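Local coordinates for protein 2-hydroxyisobutyryl-CoA synthetase (Aquincola tertiaricarbonis, PDB 6HDY) that belongs to the ANL superfamily of AMP-binding enzymes, pairing a large N-terminal part with a smaller C-terminal domain, at residues 26-29 / 30-33; 143-146 / 147-150; 152-155 / 156-160; 298-301 / 302-305. One frame throughout, in Å; residues are numbered along the deposited sequence.

Contact 1. Residues 26-29 / 30-33; sequences LPPA and DSRY
Pro28, Asp30 and Ser31 meet round a type I beta turn that runs from Pro28 to Ser31, in the irregular segment leading up to helix 36-40 on the protein surface. Ala29 and Asp30 are its two corner residues. Asp30 comes first: its carboxylate is folded back toward Pro28, two residues earlier, with OD1 3.4 Å from Pro28 CB. The first torsion does this, because chi1 of 60° sets CG between the backbone N and the carbonyl carbon, on the side where the proline ring lies. Ser31 closes the turn. Its N donates to Pro28 O over 3.1 Å, nearly straight at 163°, although the donor stands well above the carbonyl plane and not on a lone pair. The serine CB lies against the proline ring as well, 3.8 Å from Pro28 CD, so the ring is touched by both residues. Ser31 O accepts a hydrogen bond from Trp156 NE1, which ties this surface turn to the end of helix 141-157. Further on, the Tyr33 side chain starts away from 26-29; the CB of Arg32 covers one ring face near the centre, and the hydroxyl OH is bonded to Cys355 O. The Tyr33 carbonyl turns back, and its O sits 3.9 Å from Pro27 CB, a plain van der Waals contact that brings the first proline into the packing. That same oxygen is gripped by the serine hydroxyl: Ser31 OG donates to Tyr33 O at 2.8 Å, in the carbonyl plane and on a lone pair.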
loop_
_atom_site.group_PDB
_atom_site.type_symbol
_atom_site.label_atom_id
_atom_site.label_comp_id
_atom_site.label_asym_id
_atom_site.label_seq_id
_atom_site.Cartn_x
_atom_site.Cartn_y
_atom_site.Cartn_z
ATOM N N LEU A 26 25.853 4.801 7.375
ATOM C CA LEU A 26 25.261 3.947 8.406
ATOM C C LEU A 26 26.093 4.217 9.679
ATOM O O LEU A 26 27.333 4.248 9.591
ATOM C CB LEU A 26 25.341 2.464 8.000
ATOM C CG LEU A 26 24.045 1.631 7.855
ATOM C CD1 LEU A 26 22.772 2.488 7.669
ATOM C CD2 LEU A 26 24.185 0.647 6.717
ATOM N N PRO A 27 25.458 4.486 10.852
ATOM C CA PRO A 27 26.262 4.748 12.067
ATOM C C PRO A 27 27.087 3.513 12.469
ATOM O O PRO A 27 26.800 2.415 11.943
ATOM C CB PRO A 27 25.207 5.114 13.139
ATOM C CG PRO A 27 23.941 5.316 12.406
ATOM C CD PRO A 27 24.012 4.519 11.148
ATOM N N PRO A 28 28.123 3.639 13.349
ATOM C CA PRO A 28 28.849 2.431 13.777
ATOM C C PRO A 28 27.874 1.543 14.566
ATOM O O PRO A 28 26.955 2.061 15.227
ATOM C CB PRO A 28 29.980 2.978 14.680
ATOM C CG PRO A 28 30.000 4.465 14.450
ATOM C CD PRO A 28 28.604 4.837 14.067
ATOM N N ALA A 29 28.049 0.205 14.483
ATOM C CA ALA A 29 27.148 -0.738 15.173
ATOM C C ALA A 29 27.015 -0.501 16.710
ATOM O O ALA A 29 25.946 -0.767 17.263
ATOM C CB ALA A 29 27.554 -2.184 14.875
ATOM N N ASP A 30 28.062 0.055 17.358
ATOM C CA ASP A 30 28.094 0.333 18.803
ATOM C C ASP A 30 27.473 1.675 19.232
ATOM O O ASP A 30 27.290 1.868 20.420
ATOM C CB ASP A 30 29.530 0.204 19.364
ATOM C CG ASP A 30 30.613 1.123 18.799
ATOM O OD1 ASP A 30 30.289 2.000 17.973
ATOM O OD2 ASP A 30 31.760 1.014 19.245
ATOM N N SER A 31 27.085 2.558 18.281
ATOM C CA SER A 31 26.492 3.875 18.553
ATOM C C SER A 31 24.990 3.810 18.856
ATOM O O SER A 31 24.222 3.131 18.140
ATOM C CB SER A 31 26.727 4.821 17.372
ATOM O OG SER A 31 26.394 6.167 17.683
ATOM N N ARG A 32 24.568 4.559 19.901
ATOM C CA ARG A 32 23.162 4.696 20.281
ATOM C C ARG A 32 22.444 5.699 19.328
ATOM O O ARG A 32 21.222 5.581 19.065
ATOM C CB ARG A 32 23.074 5.203 21.723
ATOM C CG ARG A 32 21.649 5.456 22.202
ATOM C CD ARG A 32 21.636 5.983 23.618
ATOM N NE ARG A 32 22.199 4.990 24.528
ATOM C CZ ARG A 32 22.512 5.220 25.795
ATOM N NH1 ARG A 32 23.017 4.250 26.546
ATOM N NH2 ARG A 32 22.340 6.432 26.318
ATOM N N TYR A 33 23.223 6.692 18.845
ATOM C CA TYR A 33 22.738 7.799 18.025
ATOM C C TYR A 33 23.153 7.683 16.562
ATOM O O TYR A 33 24.283 7.286 16.264
ATOM C CB TYR A 33 23.234 9.143 18.597
ATOM C CG TYR A 33 23.323 9.169 20.109
ATOM C CD1 TYR A 33 22.188 9.369 20.893
ATOM C CD2 TYR A 33 24.542 8.999 20.759
ATOM C CE1 TYR A 33 22.262 9.381 22.284
ATOM C CE2 TYR A 33 24.632 9.038 22.150
ATOM C CZ TYR A 33 23.490 9.227 22.908
ATOM O OH TYR A 33 23.574 9.262 24.277
#

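Contact 2. Residues 143-146 / 147-150; sequences DWRA and IANA
Helix 141-157 is in mid-course here, and Asn149 reaches back one turn to the carbonyl of Arg145, in the large N-terminal part of this AMP-binding enzyme. The regular i to i+4 ladder holds the backbone: Ile147 N to Asp143 O (2.8 Å), Ala148 N to Trp144 O, Asn149 N to Arg145 O and Ala150 N to Ala146 O. Arg145 O has a second donor. The amide of Asn149 folds back along the helix, CG anti to the carbonyl carbon (chi1 -78°), and ND2 reaches Arg145 O at 2.7 Å with an almost linear N-H of 174°. The oxygen lies in the amide plane, yet ND2 stands above the carbonyl plane, on the face opposite to the one used by Asn149 N. Arg145 itself bends at chi2 and chi3, which lays its guanidinium over Ala148: the CB is 3.7 Å from NH2 and sits against one face, offset toward the rim. Ile147 CG1 rests 3.2 Å from Asp143 O. With ND2 bonded to both Arg145 O and Glu23 while OD1 accepts from Arg187, the asparagine amide is probably fixed in its rotation; the salt bridge from Arg145 NH2 to Glu23 and the Ala148 contact probably hold the arginine in its bent form.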
loop_
_atom_site.group_PDB
_atom_site.type_symbol
_atom_site.label_atom_id
_atom_site.label_comp_id
_atom_site.label_asym_id
_atom_site.label_seq_id
_atom_site.Cartn_x
_atom_site.Cartn_y
_atom_site.Cartn_z
ATOM N N ASP A 143 12.494 15.930 -0.921
ATOM C CA ASP A 143 11.778 15.795 0.373
ATOM C C ASP A 143 11.549 14.346 0.783
ATOM O O ASP A 143 11.693 14.034 1.946
ATOM C CB ASP A 143 10.451 16.560 0.380
ATOM C CG ASP A 143 10.633 18.047 0.507
ATOM O OD1 ASP A 143 11.789 18.503 0.539
ATOM O OD2 ASP A 143 9.632 18.753 0.577
ATOM N N TRP A 144 11.225 13.469 -0.164
ATOM C CA TRP A 144 11.019 12.037 0.089
ATOM C C TRP A 144 12.321 11.454 0.695
ATOM O O TRP A 144 12.278 10.716 1.687
ATOM C CB TRP A 144 10.592 11.296 -1.228
ATOM C CG TRP A 144 9.948 9.974 -0.927
ATOM C CD1 TRP A 144 10.589 8.786 -0.737
ATOM C CD2 TRP A 144 8.577 9.760 -0.539
ATOM N NE1 TRP A 144 9.690 7.822 -0.325
ATOM C CE2 TRP A 144 8.443 8.390 -0.213
ATOM C CE3 TRP A 144 7.445 10.591 -0.442
ATOM C CZ2 TRP A 144 7.216 7.828 0.197
ATOM C CZ3 TRP A 144 6.220 10.025 -0.074
ATOM C CH2 TRP A 144 6.117 8.662 0.243
ATOM N N ARG A 145 13.481 11.826 0.104
ATOM C CA ARG A 145 14.811 11.451 0.622
ATOM C C ARG A 145 15.050 12.061 2.014
ATOM O O ARG A 145 15.498 11.347 2.906
ATOM C CB ARG A 145 15.957 11.797 -0.361
ATOM C CG ARG A 145 15.939 11.033 -1.715
ATOM C CD ARG A 145 15.422 9.587 -1.669
ATOM N NE ARG A 145 16.120 8.716 -0.712
ATOM C CZ ARG A 145 15.599 7.602 -0.200
ATOM N NH1 ARG A 145 14.379 7.221 -0.536
ATOM N NH2 ARG A 145 16.303 6.856 0.644
ATOM N N ALA A 146 14.682 13.343 2.218
ATOM C CA ALA A 146 14.809 14.001 3.534
ATOM C C ALA A 146 13.958 13.255 4.602
ATOM O O ALA A 146 14.423 13.045 5.722
ATOM C CB ALA A 146 14.393 15.468 3.445
ATOM N N ILE A 147 12.756 12.803 4.223
ATOM C CA ILE A 147 11.843 12.044 5.099
ATOM C C ILE A 147 12.420 10.643 5.426
ATOM O O ILE A 147 12.394 10.231 6.586
ATOM C CB ILE A 147 10.412 11.944 4.455
ATOM C CG1 ILE A 147 9.756 13.339 4.338
ATOM C CG2 ILE A 147 9.514 10.944 5.250
ATOM C CD1 ILE A 147 8.516 13.456 3.384
ATOM N N ALA A 148 12.906 9.909 4.396
ATOM C CA ALA A 148 13.469 8.566 4.569
ATOM C C ALA A 148 14.689 8.572 5.503
ATOM O O ALA A 148 14.811 7.693 6.358
ATOM C CB ALA A 148 13.838 7.969 3.217
ATOM N N ASN A 149 15.555 9.582 5.367
ATOM C CA ASN A 149 16.745 9.742 6.196
ATOM C C ASN A 149 16.406 10.115 7.621
ATOM O O ASN A 149 16.937 9.489 8.549
ATOM C CB ASN A 149 17.709 10.730 5.575
ATOM C CG ASN A 149 18.491 10.123 4.458
ATOM O OD1 ASN A 149 19.549 9.549 4.677
ATOM N ND2 ASN A 149 17.972 10.198 3.242
ATOM N N ALA A 150 15.497 11.101 7.808
ATOM C CA ALA A 150 15.006 11.508 9.129
ATOM C C ALA A 150 14.411 10.306 9.817
ATOM O O ALA A 150 14.731 10.065 10.966
ATOM C CB ALA A 150 13.939 12.574 8.987
#

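Contact 3. Residues 152-155 / 156-160; sequences ARIM and WGMGI
Met155 lies against Ile160 from CB to its methyl end. Its CB is 3.9 Å from Ile160 CD1, and CG follows at 4.0 Å from the same methyl. With CG anti to the carbonyl carbon (chi1 -82°) the chain sets off beside the backbone N; it then bends at the CG-SD bond (chi3 62°), which brings CE to 4.1 Å from Ile160 CD1. One methyl therefore serves three atoms of the thioether chain, the two side chains crossing at a slant. Phe248, on a strand of the parallel sheet, touches both residues, and Ala185 of helix 176-187 reaches the methionine. The backbone between them ends helix 141-157 in a Schellman motif: Gly159 takes positive phi, which suits glycine, and its N bonds to Trp156 O at 2.9 Å. Ile160 N reaches Met155 O at 3.1 Å. Met158 N also donates to that oxygen, from the opposite face of the carbonyl and far above its plane. Met158 CG packs 3.4 Å from Ile154 O, and its extended chain carries CE to 4.4 Å from Ile154 CG2. Trp156 CB sits 3.3 Å from Arg153 O.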
loop_
_atom_site.group_PDB
_atom_site.type_symbol
_atom_site.label_atom_id
_atom_site.label_comp_id
_atom_site.label_asym_id
_atom_site.label_seq_id
_atom_site.Cartn_x
_atom_site.Cartn_y
_atom_site.Cartn_z
ATOM N N ALA A 152 14.866 6.910 9.212
ATOM C CA ALA A 152 15.882 5.870 9.497
ATOM C C ALA A 152 16.640 6.229 10.777
ATOM O O ALA A 152 16.909 5.354 11.598
ATOM C CB ALA A 152 16.875 5.748 8.343
ATOM N N ARG A 153 16.958 7.524 10.939
ATOM C CA ARG A 153 17.659 8.095 12.084
ATOM C C ARG A 153 16.918 7.849 13.417
ATOM O O ARG A 153 17.504 7.335 14.373
ATOM C CB ARG A 153 17.892 9.594 11.837
ATOM C CG ARG A 153 18.251 10.398 13.070
ATOM C CD ARG A 153 18.672 11.774 12.670
ATOM N NE ARG A 153 18.853 12.639 13.831
ATOM C CZ ARG A 153 18.848 13.963 13.779
ATOM N NH1 ARG A 153 18.700 14.586 12.619
ATOM N NH2 ARG A 153 19.015 14.676 14.882
ATOM N N ILE A 154 15.625 8.199 13.444
ATOM C CA ILE A 154 14.731 8.069 14.593
ATOM C C ILE A 154 14.415 6.576 14.866
ATOM O O ILE A 154 14.285 6.197 16.018
ATOM C CB ILE A 154 13.467 8.946 14.335
ATOM C CG1 ILE A 154 13.843 10.440 14.256
ATOM C CG2 ILE A 154 12.407 8.716 15.393
ATOM C CD1 ILE A 154 12.874 11.300 13.472
ATOM N N MET A 155 14.295 5.737 13.814
ATOM C CA MET A 155 14.038 4.296 13.984
ATOM C C MET A 155 15.280 3.612 14.615
ATOM O O MET A 155 15.141 2.691 15.415
ATOM C CB MET A 155 13.653 3.649 12.640
ATOM C CG MET A 155 12.186 3.847 12.273
ATOM S SD MET A 155 11.814 3.357 10.559
ATOM C CE MET A 155 12.212 1.631 10.623
ATOM N N TRP A 156 16.484 4.102 14.270
ATOM C CA TRP A 156 17.748 3.657 14.849
ATOM C C TRP A 156 17.701 4.004 16.356
ATOM O O TRP A 156 18.103 3.183 17.188
ATOM C CB TRP A 156 18.940 4.336 14.145
ATOM C CG TRP A 156 20.269 3.987 14.748
ATOM C CD1 TRP A 156 20.782 4.444 15.921
ATOM C CD2 TRP A 156 21.249 3.099 14.202
ATOM N NE1 TRP A 156 21.990 3.849 16.174
ATOM C CE2 TRP A 156 22.314 3.032 15.129
ATOM C CE3 TRP A 156 21.327 2.341 13.022
ATOM C CZ2 TRP A 156 23.461 2.264 14.901
ATOM C CZ3 TRP A 156 22.457 1.566 12.803
ATOM C CH2 TRP A 156 23.503 1.524 13.742
ATOM N N GLY A 157 17.138 5.170 16.680
ATOM C CA GLY A 157 16.943 5.624 18.058
ATOM C C GLY A 157 16.062 4.711 18.897
ATOM O O GLY A 157 16.157 4.713 20.135
ATOM N N MET A 158 15.189 3.928 18.226
ATOM C CA MET A 158 14.294 2.953 18.846
ATOM C C MET A 158 14.973 1.577 18.958
ATOM O O MET A 158 14.355 0.607 19.424
ATOM C CB MET A 158 12.989 2.840 18.062
ATOM C CG MET A 158 12.261 4.156 17.878
ATOM S SD MET A 158 10.756 3.928 16.891
ATOM C CE MET A 158 9.917 5.542 17.175
ATOM N N GLY A 159 16.245 1.512 18.560
ATOM C CA GLY A 159 17.019 0.277 18.574
ATOM C C GLY A 159 16.801 -0.623 17.372
ATOM O O GLY A 159 17.236 -1.780 17.395
ATOM N N ILE A 160 16.100 -0.118 16.316
ATOM C CA ILE A 160 15.862 -0.844 15.062
ATOM C C ILE A 160 17.157 -0.759 14.240
ATOM O O ILE A 160 17.804 0.291 14.197
ATOM C CB ILE A 160 14.582 -0.376 14.270
ATOM C CG1 ILE A 160 13.360 -0.161 15.210
ATOM C CG2 ILE A 160 14.232 -1.371 13.147
ATOM C CD1 ILE A 160 12.156 0.580 14.563
#

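Contact 4. Residues 298-301 / 302-305; sequences LCWQ and DIIY
Trp300 and Ile303 lie side by side and point the same way, while Gln301 and Tyr305 cross each other on another part of the tight turn that links strand 297-299 to strand 304-310. Trp300 is the centre of an inverse gamma turn, and its carbonyl then closes the next bend: Ile303 N donates to Trp300 O at 3.1 Å, from above the carbonyl plane, and Ile304 N adds a weak bond of 3.4 Å to the same oxygen. Holding residue 303 this close to residue 300 sets their side chains together, with Ile303 CD1 4.1 Å from Trp300 CB and 4.2 Å from CE3 of the indole. The indole extends away from 302-305, and its NE1 donates to Ala288 O; Arg153 and Ile154 of helix 141-157 pack against both the tryptophan and the isoleucine. In the second pair, Gln301 bends at chi2 (-60°), which carries its amide across to the tyrosine. NE2 meets the ring obliquely, 3.5 Å from Tyr305 CD1 and 3.6 Å from CE1, with amide and ring planes 41° apart. The amide is also held by OE1, which accepts from Thr306 N, so its rotation is probably fixed; Ile50 of helix 43-64 touches both partners. Asp302 turns its carboxylate away from 298-301, where OD2 forms salt bridges with Arg153 and Arg38 and OD1 is hydrogen-bonded to Tyr359 OH. Inside the bend, a CA-H...O contact joins Gln301 CA to Ile304 O at 3.4 Å.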
loop_
_atom_site.group_PDB
_atom_site.type_symbol
_atom_site.label_atom_id
_atom_site.label_comp_id
_atom_site.label_asym_id
_atom_site.label_seq_id
_atom_site.Cartn_x
_atom_site.Cartn_y
_atom_site.Cartn_z
ATOM N N LEU A 298 10.271 12.476 22.287
ATOM C CA LEU A 298 11.202 13.601 22.251
ATOM C C LEU A 298 10.841 14.450 21.005
ATOM O O LEU A 298 10.329 13.911 20.029
ATOM C CB LEU A 298 12.651 13.108 22.102
ATOM C CG LEU A 298 13.295 12.295 23.241
ATOM C CD1 LEU A 298 14.784 12.232 23.047
ATOM C CD2 LEU A 298 12.914 12.835 24.651
ATOM N N CYS A 299 11.127 15.751 21.047
ATOM C CA CYS A 299 10.927 16.685 19.943
ATOM C C CYS A 299 12.267 16.800 19.254
ATOM O O CYS A 299 13.133 17.509 19.752
ATOM C CB CYS A 299 10.457 18.048 20.452
ATOM S SG CYS A 299 8.918 17.999 21.396
ATOM N N TRP A 300 12.449 16.097 18.127
ATOM C CA TRP A 300 13.683 16.124 17.340
ATOM C C TRP A 300 13.736 17.460 16.583
ATOM O O TRP A 300 13.419 17.542 15.401
ATOM C CB TRP A 300 13.746 14.906 16.416
ATOM C CG TRP A 300 13.765 13.594 17.140
ATOM C CD1 TRP A 300 12.765 13.061 17.897
ATOM C CD2 TRP A 300 14.804 12.603 17.092
ATOM N NE1 TRP A 300 13.135 11.824 18.370
ATOM C CE2 TRP A 300 14.374 11.507 17.879
ATOM C CE3 TRP A 300 16.057 12.528 16.448
ATOM C CZ2 TRP A 300 15.155 10.345 18.047
ATOM C CZ3 TRP A 300 16.830 11.386 16.622
ATOM C CH2 TRP A 300 16.381 10.311 17.408
ATOM N N GLN A 301 14.110 18.516 17.337
ATOM C CA GLN A 301 14.108 19.934 16.983
ATOM C C GLN A 301 14.861 20.334 15.712
ATOM O O GLN A 301 14.445 21.293 15.053
ATOM C CB GLN A 301 14.607 20.768 18.173
ATOM C CG GLN A 301 13.655 20.768 19.384
ATOM C CD GLN A 301 12.273 21.323 19.096
ATOM O OE1 GLN A 301 11.433 20.687 18.441
ATOM N NE2 GLN A 301 11.980 22.493 19.634
ATOM N N ASP A 302 15.978 19.655 15.391
ATOM C CA ASP A 302 16.776 19.942 14.189
ATOM C C ASP A 302 16.205 19.293 12.916
ATOM O O ASP A 302 16.759 19.494 11.817
ATOM C CB ASP A 302 18.253 19.580 14.398
ATOM C CG ASP A 302 18.436 18.170 14.896
ATOM O OD1 ASP A 302 18.209 17.937 16.104
ATOM O OD2 ASP A 302 18.764 17.290 14.072
ATOM N N ILE A 303 15.115 18.509 13.055
ATOM C CA ILE A 303 14.406 17.901 11.921
ATOM C C ILE A 303 13.182 18.799 11.605
ATOM O O ILE A 303 13.046 19.269 10.486
ATOM C CB ILE A 303 14.038 16.395 12.156
ATOM C CG1 ILE A 303 15.323 15.517 12.254
ATOM C CG2 ILE A 303 13.093 15.890 11.024
ATOM C CD1 ILE A 303 15.150 14.044 12.663
ATOM N N ILE A 304 12.335 19.062 12.619
ATOM C CA ILE A 304 11.166 19.943 12.602
ATOM C C ILE A 304 11.175 20.670 13.950
ATOM O O ILE A 304 11.326 20.034 14.993
ATOM C CB ILE A 304 9.819 19.169 12.357
ATOM C CG1 ILE A 304 9.679 18.759 10.877
ATOM C CG2 ILE A 304 8.549 19.939 12.875
ATOM C CD1 ILE A 304 8.628 17.704 10.618
ATOM N N TYR A 305 10.990 21.991 13.919
ATOM C CA TYR A 305 10.945 22.821 15.115
ATOM C C TYR A 305 9.549 22.792 15.751
ATOM O O TYR A 305 8.594 23.344 15.198
ATOM C CB TYR A 305 11.426 24.254 14.779
ATOM C CG TYR A 305 11.413 25.212 15.949
ATOM C CD1 TYR A 305 12.057 24.896 17.149
ATOM C CD2 TYR A 305 10.764 26.439 15.859
ATOM C CE1 TYR A 305 12.040 25.774 18.231
ATOM C CE2 TYR A 305 10.753 27.331 16.931
ATOM C CZ TYR A 305 11.399 26.999 18.110
ATOM O OH TYR A 305 11.386 27.885 19.155
#

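Overall arrangement
From the N terminus the chain first makes contact 1, a surface turn ahead of helix 36-40; contacts 2 and 3 then follow along helix 141-157, and contact 4 comes last between two strands of different antiparallel sheets. Contacts 1 and 4 close short turns, contact 2 lies within the helix and contact 3 ends it; all run in series, none nesting or crossing. Space joins what sequence separates: Trp156 of contact 3 packs against Pro27 and Pro28 of contact 1, centres about 10 Å apart. Ile303 of contact 4 packs on Ile154 of contact 3 and touches Ala150 of contact 2. Helix 141-157 thus ties the N-terminal segment to the turn between the sheets.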